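Local coordinates for ZT_dimer domain-containing protein (Thermotoga maritima, PDB 6VDA), which is the C-terminal domain of a CzcD-type cation diffusion facilitator, binds zinc, and belongs to a membrane transporter that probably moves metal cations, at residues 8-11 / 12-16. Residues are numbered along the deposited sequence; the frame is centred on the assembly and turned at random.
Sequences ELDM and YDDIF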
ATOM      1  N   GLU A   8      -2.421  17.019  18.365  1.00103.64           N
ATOM      2  CA  GLU A   8      -1.727  16.148  17.374  1.00102.67           C
ATOM      3  C   GLU A   8      -1.112  14.927  18.083  1.00 97.86           C
ATOM      4  O   GLU A   8      -0.970  13.883  17.426  1.00 91.01           O
ATOM      5  CB  GLU A   8      -0.682  16.980  16.626  1.00105.92           C
ATOM      6  CG  GLU A   8      -0.165  16.335  15.355  1.00105.42           C
ATOM      7  CD  GLU A   8       0.918  17.139  14.655  1.00109.26           C
ATOM      8  OE1 GLU A   8       1.655  16.549  13.841  1.00108.50           O
ATOM      9  OE2 GLU A   8       1.019  18.355  14.925  1.00116.20           O
ATOM     10  N   LEU A   9      -0.797  15.050  19.379  1.00 99.99           N
ATOM     11  CA  LEU A   9      -0.190  13.985  20.227  1.00 97.41           C
ATOM     12  C   LEU A   9      -1.254  12.982  20.666  1.00 97.81           C
ATOM     13  O   LEU A   9      -0.986  11.772  20.528  1.00 92.01           O
ATOM     14  CB  LEU A   9       0.456  14.645  21.450  1.00 98.81           C
ATOM     15  CG  LEU A   9       1.367  13.742  22.276  1.00 95.34           C
ATOM     16  CD1 LEU A   9       2.656  13.454  21.519  1.00 91.45           C
ATOM     17  CD2 LEU A   9       1.657  14.366  23.632  1.00 98.90           C
ATOM     18  N   ASP A  10      -2.381  13.472  21.205  1.00100.20           N
ATOM     19  CA  ASP A  10      -3.535  12.654  21.646  1.00 99.41           C
ATOM     20  C   ASP A  10      -3.809  11.611  20.549  1.00 90.63           C
ATOM     21  O   ASP A  10      -3.940  10.424  20.872  1.00 85.46           O
ATOM     22  CB  ASP A  10      -4.778  13.497  21.953  1.00104.68           C
ATOM     23  CG  ASP A  10      -5.594  12.913  23.101  1.00109.83           C
ATOM     24  OD1 ASP A  10      -5.063  12.881  24.241  1.00118.66           O
ATOM     25  OD2 ASP A  10      -6.741  12.411  22.821  1.00111.72           O
ATOM     26  N   MET A  11      -3.824  12.049  19.287  1.00 89.16           N
ATOM     27  CA  MET A  11      -4.182  11.200  18.116  1.00 90.98           C
ATOM     28  C   MET A  11      -3.134  10.097  17.909  1.00 89.41           C
ATOM     29  O   MET A  11      -3.557   8.925  17.776  1.00 86.91           O
ATOM     30  CB  MET A  11      -4.297  12.027  16.831  1.00 94.58           C
ATOM     31  CG  MET A  11      -4.485  11.174  15.580  1.00 93.95           C
ATOM     32  SD  MET A  11      -5.960  10.130  15.635  1.00 97.64           S
ATOM     33  CE  MET A  11      -7.177  11.315  15.058  1.00 97.17           C
ATOM     34  N   TYR A  12      -1.838  10.442  17.847  1.00 86.12           N
ATOM     35  CA  TYR A  12      -0.734   9.452  17.676  1.00 83.40           C
ATOM     36  C   TYR A  12      -0.821   8.447  18.825  1.00 82.86           C
ATOM     37  O   TYR A  12      -0.635   7.253  18.563  1.00 83.30           O
ATOM     38  CB  TYR A  12       0.654  10.105  17.581  1.00 81.49           C
ATOM     39  CG  TYR A  12       0.976  10.697  16.232  1.00 81.56           C
ATOM     40  CD1 TYR A  12       1.030   9.906  15.096  1.00 81.13           C
ATOM     41  CD2 TYR A  12       1.217  12.052  16.078  1.00 88.35           C
ATOM     42  CE1 TYR A  12       1.309  10.441  13.849  1.00 83.10           C
ATOM     43  CE2 TYR A  12       1.500  12.607  14.837  1.00 91.39           C
ATOM     44  CZ  TYR A  12       1.554  11.796  13.716  1.00 89.38           C
ATOM     45  OH  TYR A  12       1.830  12.327  12.487  1.00 93.21           O
ATOM     46  N   ASP A  13      -1.145   8.918  20.035  1.00 87.28           N
ATOM     47  CA  ASP A  13      -1.263   8.074  21.255  1.00 91.10           C
ATOM     48  C   ASP A  13      -2.343   7.017  21.005  1.00 90.58           C
ATOM     49  O   ASP A  13      -2.046   5.833  21.211  1.00 98.78           O
ATOM     50  CB  ASP A  13      -1.520   8.914  22.515  1.00 94.18           C
ATOM     51  CG  ASP A  13      -0.293   9.639  23.056  1.00 98.26           C
ATOM     52  OD1 ASP A  13       0.833   9.212  22.746  1.00 99.02           O
ATOM     53  OD2 ASP A  13      -0.468  10.625  23.797  1.00102.27           O
ATOM     54  N   ASP A  14      -3.522   7.424  20.523  1.00 93.23           N
ATOM     55  CA  ASP A  14      -4.691   6.531  20.275  1.00 94.60           C
ATOM     56  C   ASP A  14      -4.369   5.518  19.162  1.00 88.91           C
ATOM     57  O   ASP A  14      -4.772   4.352  19.298  1.00 87.43           O
ATOM     58  CB  ASP A  14      -5.953   7.344  19.958  1.00 96.43           C
ATOM     59  CG  ASP A  14      -6.406   8.226  21.113  1.00102.12           C
ATOM     60  OD1 ASP A  14      -5.618   8.394  22.069  1.00106.23           O
ATOM     61  OD2 ASP A  14      -7.538   8.740  21.054  1.00101.15           O
ATOM     62  N   ILE A  15      -3.683   5.946  18.095  1.00 88.24           N
ATOM     63  CA  ILE A  15      -3.289   5.076  16.945  1.00 86.16           C
ATOM     64  C   ILE A  15      -2.366   3.975  17.479  1.00 84.61           C
ATOM     65  O   ILE A  15      -2.706   2.790  17.343  1.00 80.09           O
ATOM     66  CB  ILE A  15      -2.603   5.892  15.830  1.00 88.05           C
ATOM     67  CG1 ILE A  15      -3.542   6.931  15.209  1.00 88.28           C
ATOM     68  CG2 ILE A  15      -2.006   4.969  14.777  1.00 87.88           C
ATOM     69  CD1 ILE A  15      -2.831   8.000  14.408  1.00 90.31           C
ATOM     70  N   PHE A  16      -1.245   4.366  18.090  1.00 85.38           N
ATOM     71  CA  PHE A  16      -0.248   3.432  18.677  1.00 85.16           C
ATOM     72  C   PHE A  16      -0.929   2.571  19.746  1.00 84.92           C
ATOM     73  O   PHE A  16      -0.571   1.392  19.871  1.00 87.06           O
ATOM     74  CB  PHE A  16       0.976   4.194  19.188  1.00 85.52           C
ATOM     75  CG  PHE A  16       2.005   4.472  18.125  1.00 83.63           C
ATOM     76  CD1 PHE A  16       2.922   3.498  17.760  1.00 86.48           C
ATOM     77  CD2 PHE A  16       2.043   5.691  17.469  1.00 85.63           C
ATOM     78  CE1 PHE A  16       3.868   3.747  16.778  1.00 85.88           C
ATOM     79  CE2 PHE A  16       2.986   5.937  16.481  1.00 87.61           C
ATOM     80  CZ  PHE A  16       3.900   4.967  16.142  1.00 86.59           C
TER
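M11 carries CG anti to its backbone N (chi1 173°), while I15 swings CG1 away from its carbonyl carbon, beside its own N (chi1 -64°); the two side chains thus meet one helical turn apart, M11 CG lying 3.8 Å from I15 CD1. Bends at chi2 and chi3 bring the thioether beside I15, and M11 SD rests 4.0 Å from I15 CD1. E8 and Y12 run alongside each other, carboxylate and ring turned 40° apart, with E8 OE1 4.1 Å from Y12 CE2; the backbone carbonyl E8 O lies oblique to the ring, 3.2 Å from Y12 CD2. Beneath the side chains runs regular alpha-helical bonding: D13 N gives its hydrogen to L9 O at 2.9 Å, and I15 N to M11 O at 3.0 Å. This is the first helix of the zinc-transporter dimerisation domain, an amphipathic helix laid on a three-stranded mixed sheet: M11 and Y12 pack on I33, I15 on I42 and M44. The outward side is acidic, with D10 OD2 4.2 Å from D14 OD2, where like charges would probably repel, and R72, a long and weak ion-pair partner of both, may soften this. An alanine in place of D14 would remove its carboxylate, and R72 would probably lose one of its weak ionic partners.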